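Local coordinates for malonyl CoA-acyl carrier protein transacylase (Mycobacterium tuberculosis, PDB 2QC3) that catalyses transfer of the malonyl group from malonyl-CoA to holo-acyl carrier protein, a step of fatty acid biosynthesis, at residues D39-L42 / A43-G46; V143-R146 / L147-D151; D29-A32 / A33-A37. All coordinates share one frame; numbering follows the deposited sequence.

Interaction 1. Residues D39-L42 / A43-G46; sequences DLDL and ARLG
D41 and R44 cross at about a right angle, with the carboxylate laid against the aliphatic part of the arginine. D41 CG stands anti to the backbone N (chi1 -164°), which brings OD1 back over the start of the helix. D41 OD1 accepts from R44 N at 3.1 Å. The bond is almost straight, but the N-H meets OD1 from above the carboxylate plane. A water links the same oxygen to the first turn, donating to D41 OD1 at 2.7 Å and accepting from A43 N at 2.9 Å. R44 CG and CD touch the D41 carboxylate where the chains cross, and its plane is turned 71° from the guanidinium. The R44 chain bends at chi3, and its NH2 forms a salt bridge with E53. L45 CD1 sits 3.6 Å from L40 CG, the two leucines crossing nearly perpendicular. L42 CD2 also approaches L45 CD1, at 4.1 Å. L40, L42 and L45 continue this apolar side onto helix 57-77. The D41 main chain takes part too, since L45 N donates to D41 O at 3.1 Å. D41 is the N-cap of helix 42-47, its side chain capping R44 N, with the leucines packed beside it.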
loop_
_atom_site.group_PDB
_atom_site.type_symbol
_atom_site.label_atom_id
_atom_site.label_comp_id
_atom_site.label_asym_id
_atom_site.label_seq_id
_atom_site.Cartn_x
_atom_site.Cartn_y
_atom_site.Cartn_z
ATOM N N ASP A 39 13.739 -13.315 -4.679
ATOM C CA ASP A 39 14.898 -13.345 -5.568
ATOM C C ASP A 39 15.415 -11.929 -5.793
ATOM O O ASP A 39 15.674 -11.516 -6.921
ATOM C CB ASP A 39 14.517 -13.989 -6.905
ATOM C CG ASP A 39 15.687 -14.074 -7.864
ATOM O OD1 ASP A 39 16.749 -14.591 -7.456
ATOM O OD2 ASP A 39 15.544 -13.628 -9.022
ATOM N N LEU A 40 15.571 -11.195 -4.699
ATOM C CA LEU A 40 16.031 -9.820 -4.753
ATOM C C LEU A 40 16.900 -9.539 -3.527
ATOM O O LEU A 40 16.564 -9.948 -2.418
ATOM C CB LEU A 40 14.813 -8.892 -4.751
ATOM C CG LEU A 40 14.740 -7.667 -5.664
ATOM C CD1 LEU A 40 14.895 -8.083 -7.121
ATOM C CD2 LEU A 40 13.390 -6.979 -5.453
ATOM N N ASP A 41 18.014 -8.845 -3.723
ATOM C CA ASP A 41 18.906 -8.516 -2.615
ATOM C C ASP A 41 18.278 -7.363 -1.842
ATOM O O ASP A 41 18.748 -6.230 -1.917
ATOM C CB ASP A 41 20.280 -8.093 -3.139
ATOM C CG ASP A 41 21.355 -8.113 -2.061
ATOM O OD1 ASP A 41 21.087 -7.669 -0.924
ATOM O OD2 ASP A 41 22.482 -8.564 -2.360
ATOM N N LEU A 42 17.212 -7.655 -1.105
ATOM C CA LEU A 42 16.512 -6.636 -0.331
ATOM C C LEU A 42 17.426 -5.920 0.660
ATOM O O LEU A 42 17.230 -4.742 0.951
ATOM C CB LEU A 42 15.330 -7.263 0.416
ATOM C CG LEU A 42 14.241 -7.888 -0.465
ATOM C CD1 LEU A 42 13.178 -8.528 0.408
ATOM C CD2 LEU A 42 13.631 -6.817 -1.358
ATOM N N ALA A 43 18.420 -6.635 1.174
ATOM C CA ALA A 43 19.359 -6.066 2.136
ATOM C C ALA A 43 20.019 -4.798 1.602
ATOM O O ALA A 43 19.926 -3.736 2.217
ATOM C CB ALA A 43 20.423 -7.095 2.495
ATOM N N ARG A 44 20.689 -4.908 0.459
ATOM C CA ARG A 44 21.358 -3.752 -0.128
ATOM C C ARG A 44 20.349 -2.745 -0.663
ATOM O O ARG A 44 20.583 -1.537 -0.618
ATOM C CB ARG A 44 22.298 -4.184 -1.256
ATOM C CG ARG A 44 21.644 -5.044 -2.322
ATOM C CD ARG A 44 22.521 -5.181 -3.566
ATOM N NE ARG A 44 22.155 -4.219 -4.607
ATOM C CZ ARG A 44 22.281 -2.898 -4.499
ATOM N NH1 ARG A 44 22.772 -2.355 -3.393
ATOM N NH2 ARG A 44 21.903 -2.115 -5.500
ATOM N N LEU A 45 19.223 -3.246 -1.165
ATOM C CA LEU A 45 18.179 -2.384 -1.708
ATOM C C LEU A 45 17.610 -1.437 -0.661
ATOM O O LEU A 45 17.375 -0.266 -0.941
ATOM C CB LEU A 45 17.051 -3.234 -2.299
ATOM C CG LEU A 45 17.421 -4.029 -3.553
ATOM C CD1 LEU A 45 16.306 -4.993 -3.913
ATOM C CD2 LEU A 45 17.696 -3.061 -4.695
ATOM N N GLY A 46 17.400 -1.946 0.549
ATOM C CA GLY A 46 16.842 -1.125 1.607
ATOM C C GLY A 46 17.847 -0.365 2.451
ATOM O O GLY A 46 17.458 0.410 3.325
HETATM O O HOH W 1 19.501 -9.252 0.599
#

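Interaction 2. Residues V143-R146 / L147-D151; sequences VLSR and LEQLD
The amide of Q149 joins S145 and R146 across one turn of helix. Q149 NE2 donates to S145 OG at 3.1 Å, with the hydroxyl tilted 22° out of the amide plane. Q149 OE1 accepts from R146 NH1 at 3.0 Å. That oxygen lies in the guanidinium plane, yet the N-H comes from above the amide carbonyl plane and not on a lone pair. The guanidinium and amide planes are steep to each other, 78° apart. R146 reaches this place with CG anti to the backbone N and a bend at chi2 (55°), which folds the chain along the helix toward its C-terminal end. Q149 runs extended beyond CG, back toward S145, and Q149 CG passes 3.1 Å from S145 O. L150 packs against one face of the guanidinium. L150 CD2 comes within 3.5 Å of R146 NH2, offset toward the rim, and L150 CD1 is also 3.5 Å from R146 NE.

These residues form the last turns of helix 140-149, which packs on the mixed sheet of the small, ferredoxin-like subdomain of FabD-family transacylases. The helix ends in a Schellman motif with D151 as the positive-phi C-prime residue. Successive i to i+4 bonds lead up to it, the last from L150 N to R146 O at 3.1 Å. On the buried side, L144 CD2 lies 4.2 Å from L147 CD1, and both leucines rest on P154 of strand 153-159. The L147 side chain is about 12 Å from that of H195, probably an active-site residue. L147 and L150 also touch L175 of helix 169-177, while V143 meets P180 and A183.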
loop_
_atom_site.group_PDB
_atom_site.type_symbol
_atom_site.label_atom_id
_atom_site.label_comp_id
_atom_site.label_asym_id
_atom_site.label_seq_id
_atom_site.Cartn_x
_atom_site.Cartn_y
_atom_site.Cartn_z
ATOM N N VAL A 143 -13.799 17.914 -10.956
ATOM C CA VAL A 143 -12.551 17.187 -11.154
ATOM C C VAL A 143 -12.841 15.779 -11.685
ATOM O O VAL A 143 -12.321 15.385 -12.729
ATOM C CB VAL A 143 -11.735 17.084 -9.840
ATOM C CG1 VAL A 143 -10.635 16.044 -9.975
ATOM C CG2 VAL A 143 -11.111 18.434 -9.517
ATOM N N LEU A 144 -13.685 15.031 -10.981
ATOM C CA LEU A 144 -14.006 13.675 -11.406
ATOM C C LEU A 144 -14.577 13.680 -12.815
ATOM O O LEU A 144 -14.129 12.920 -13.668
ATOM C CB LEU A 144 -14.964 13.015 -10.412
ATOM C CG LEU A 144 -14.250 12.663 -9.096
ATOM C CD1 LEU A 144 -15.214 12.098 -8.079
ATOM C CD2 LEU A 144 -13.149 11.656 -9.388
ATOM N N SER A 145 -15.542 14.558 -13.060
ATOM C CA SER A 145 -16.153 14.695 -14.376
ATOM C C SER A 145 -15.089 14.963 -15.437
ATOM O O SER A 145 -15.104 14.370 -16.515
ATOM C CB SER A 145 -17.155 15.847 -14.361
ATOM O OG SER A 145 -17.550 16.200 -15.671
ATOM N N ARG A 146 -14.157 15.858 -15.130
ATOM C CA ARG A 146 -13.109 16.162 -16.083
ATOM C C ARG A 146 -12.276 14.916 -16.368
ATOM O O ARG A 146 -11.897 14.675 -17.509
ATOM C CB ARG A 146 -12.209 17.287 -15.563
ATOM C CG ARG A 146 -11.115 17.704 -16.549
ATOM C CD ARG A 146 -11.711 18.075 -17.906
ATOM N NE ARG A 146 -10.696 18.442 -18.889
ATOM C CZ ARG A 146 -10.943 18.642 -20.183
ATOM N NH1 ARG A 146 -12.178 18.506 -20.654
ATOM N NH2 ARG A 146 -9.961 18.990 -21.002
ATOM N N LEU A 147 -12.000 14.119 -15.338
ATOM C CA LEU A 147 -11.213 12.906 -15.537
ATOM C C LEU A 147 -11.875 11.965 -16.547
ATOM O O LEU A 147 -11.212 11.449 -17.443
ATOM C CB LEU A 147 -10.990 12.160 -14.210
ATOM C CG LEU A 147 -10.255 12.852 -13.052
ATOM C CD1 LEU A 147 -9.846 11.791 -12.015
ATOM C CD2 LEU A 147 -9.018 13.582 -13.555
ATOM N N GLU A 148 -13.175 11.738 -16.405
ATOM C CA GLU A 148 -13.875 10.852 -17.335
ATOM C C GLU A 148 -13.833 11.422 -18.743
ATOM O O GLU A 148 -13.688 10.680 -19.707
ATOM C CB GLU A 148 -15.332 10.650 -16.905
ATOM C CG GLU A 148 -16.179 9.827 -17.850
ATOM C CD GLU A 148 -17.306 10.636 -18.455
ATOM O OE1 GLU A 148 -17.028 11.548 -19.264
ATOM O OE2 GLU A 148 -18.478 10.366 -18.112
ATOM N N GLN A 149 -13.960 12.739 -18.851
ATOM C CA GLN A 149 -13.924 13.415 -20.147
ATOM C C GLN A 149 -12.613 13.128 -20.876
ATOM O O GLN A 149 -12.584 13.064 -22.100
ATOM C CB GLN A 149 -14.047 14.934 -19.975
ATOM C CG GLN A 149 -15.361 15.447 -19.392
ATOM C CD GLN A 149 -15.299 16.942 -19.088
ATOM O OE1 GLN A 149 -14.973 17.749 -19.960
ATOM N NE2 GLN A 149 -15.608 17.315 -17.849
ATOM N N LEU A 150 -11.536 12.963 -20.112
ATOM C CA LEU A 150 -10.211 12.718 -20.672
ATOM C C LEU A 150 -9.788 11.249 -20.679
ATOM O O LEU A 150 -8.630 10.934 -20.961
ATOM C CB LEU A 150 -9.178 13.534 -19.896
ATOM C CG LEU A 150 -9.440 15.046 -19.877
ATOM C CD1 LEU A 150 -8.505 15.750 -18.888
ATOM C CD2 LEU A 150 -9.265 15.596 -21.295
ATOM N N ASP A 151 -10.721 10.356 -20.371
ATOM C CA ASP A 151 -10.419 8.925 -20.334
ATOM C C ASP A 151 -9.416 8.580 -19.244
ATOM O O ASP A 151 -8.638 7.632 -19.371
ATOM C CB ASP A 151 -9.886 8.436 -21.687
ATOM C CG ASP A 151 -10.940 8.478 -22.772
ATOM O OD1 ASP A 151 -12.133 8.272 -22.456
ATOM O OD2 ASP A 151 -10.577 8.699 -23.943
#

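Interaction 3. Residues D29-A32 / A33-A37; sequences DQIA and AWSKA
One face of the W34 indole lies against the backbone carbonyl of Q30. Q30 O sits 3.2 Å from W34 CG, above the ring and offset toward its rim. The Q30 side chain runs beside the ring and points the same way, its amide plane turned 50° from the indole. Q30 OE1 comes 3.8 Å from W34 CH2. I31 CD1 approaches the ring obliquely, 4.0 Å from W34 CE3, and the two side chains cross at about a right angle. With chi1 at -63°, W34 CG is placed beside the backbone N, bringing the ring over the preceding turn. This is i to i+3 and i to i+4 packing along helix 27-37. W34 lies where helix 27-37 meets helices 42-47, 57-77 and 107-125, touching L42, L69, L70 and V111. Q30 O carries a backbone bond as well, from W34 N at 2.8 Å. One position on, I31 O accepts twice from S35, through N and OG, each at 2.7 Å. The two donors arrive from opposite faces of the carbonyl plane. S35 OG is anti to its own carbonyl carbon (chi1 -75°), which folds it back to I31 O. The same hydroxyl bonds L42 N, tying the helix to the start of helix 42-47.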
loop_
_atom_site.group_PDB
_atom_site.type_symbol
_atom_site.label_atom_id
_atom_site.label_comp_id
_atom_site.label_asym_id
_atom_site.label_seq_id
_atom_site.Cartn_x
_atom_site.Cartn_y
_atom_site.Cartn_z
ATOM N N ASP A 29 18.386 -11.829 9.312
ATOM C CA ASP A 29 18.081 -13.197 8.927
ATOM C C ASP A 29 16.775 -13.301 8.146
ATOM O O ASP A 29 16.665 -14.098 7.214
ATOM C CB ASP A 29 18.024 -14.080 10.173
ATOM C CG ASP A 29 17.798 -15.532 9.843
ATOM O OD1 ASP A 29 16.646 -15.901 9.535
ATOM O OD2 ASP A 29 18.779 -16.306 9.885
ATOM N N GLN A 30 15.785 -12.500 8.529
ATOM C CA GLN A 30 14.502 -12.506 7.838
ATOM C C GLN A 30 14.630 -11.893 6.448
ATOM O O GLN A 30 14.045 -12.394 5.490
ATOM C CB GLN A 30 13.454 -11.750 8.657
ATOM C CG GLN A 30 12.581 -12.662 9.498
ATOM C CD GLN A 30 11.915 -11.939 10.649
ATOM O OE1 GLN A 30 11.267 -10.910 10.465
ATOM N NE2 GLN A 30 12.069 -12.481 11.851
ATOM N N ILE A 31 15.398 -10.813 6.343
ATOM C CA ILE A 31 15.602 -10.155 5.058
ATOM C C ILE A 31 16.303 -11.109 4.098
ATOM O O ILE A 31 16.097 -11.047 2.883
ATOM C CB ILE A 31 16.449 -8.868 5.208
ATOM C CG1 ILE A 31 15.605 -7.762 5.838
ATOM C CG2 ILE A 31 16.957 -8.406 3.849
ATOM C CD1 ILE A 31 14.416 -7.345 4.985
ATOM N N ALA A 32 17.132 -11.992 4.649
ATOM C CA ALA A 32 17.848 -12.963 3.834
ATOM C C ALA A 32 16.828 -13.954 3.296
ATOM O O ALA A 32 16.832 -14.285 2.115
ATOM C CB ALA A 32 18.901 -13.689 4.672
ATOM N N ALA A 33 15.946 -14.411 4.177
ATOM C CA ALA A 33 14.903 -15.355 3.803
ATOM C C ALA A 33 13.951 -14.735 2.780
ATOM O O ALA A 33 13.500 -15.409 1.850
ATOM C CB ALA A 33 14.128 -15.789 5.040
ATOM N N TRP A 34 13.649 -13.451 2.958
ATOM C CA TRP A 34 12.745 -12.748 2.054
ATOM C C TRP A 34 13.428 -12.386 0.742
ATOM O O TRP A 34 12.780 -12.325 -0.309
ATOM C CB TRP A 34 12.189 -11.489 2.734
ATOM C CG TRP A 34 11.353 -11.801 3.946
ATOM C CD1 TRP A 34 10.841 -13.017 4.291
ATOM C CD2 TRP A 34 10.921 -10.882 4.961
ATOM N NE1 TRP A 34 10.117 -12.916 5.453
ATOM C CE2 TRP A 34 10.146 -11.617 5.886
ATOM C CE3 TRP A 34 11.107 -9.510 5.174
ATOM C CZ2 TRP A 34 9.561 -11.029 7.014
ATOM C CZ3 TRP A 34 10.521 -8.922 6.299
ATOM C CH2 TRP A 34 9.755 -9.684 7.201
ATOM N N SER A 35 14.735 -12.143 0.802
ATOM C CA SER A 35 15.501 -11.811 -0.392
ATOM C C SER A 35 15.508 -13.024 -1.309
ATOM O O SER A 35 15.564 -12.896 -2.531
ATOM C CB SER A 35 16.942 -11.448 -0.029
ATOM O OG SER A 35 17.018 -10.156 0.536
ATOM N N LYS A 36 15.455 -14.203 -0.700
ATOM C CA LYS A 36 15.455 -15.454 -1.439
ATOM C C LYS A 36 14.091 -15.685 -2.075
ATOM O O LYS A 36 13.998 -16.005 -3.258
ATOM C CB LYS A 36 15.789 -16.612 -0.501
ATOM C CG LYS A 36 15.973 -17.951 -1.192
ATOM C CD LYS A 36 16.365 -19.020 -0.182
ATOM C CE LYS A 36 16.545 -20.376 -0.836
ATOM N NZ LYS A 36 16.911 -21.421 0.169
ATOM N N ALA A 37 13.039 -15.516 -1.279
ATOM C CA ALA A 37 11.667 -15.707 -1.747
ATOM C C ALA A 37 11.318 -14.763 -2.892
ATOM O O ALA A 37 10.584 -15.132 -3.804
ATOM C CB ALA A 37 10.687 -15.504 -0.586
#

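Along the chain the order is interaction 3, interaction 1, interaction 2. Interactions 3 and 1 are neighbours, their centres about 9 Å apart. They occupy the consecutive helices 27-37 and 42-47 and the loop between them. A probable hydrogen bond from L40 N to S35 O helps fasten that loop, and both contacts pack on helix 57-77. Interaction 2 lies on the opposite side of the chain's centre, its own centre about 39 Å from that of interaction 1 and 43 Å from that of interaction 3. Interactions 1 and 3 thus fasten one helical corner of the large subdomain, away from the probable active-site residues. Interaction 2 closes a helix of the small subdomain, beside its mixed sheet.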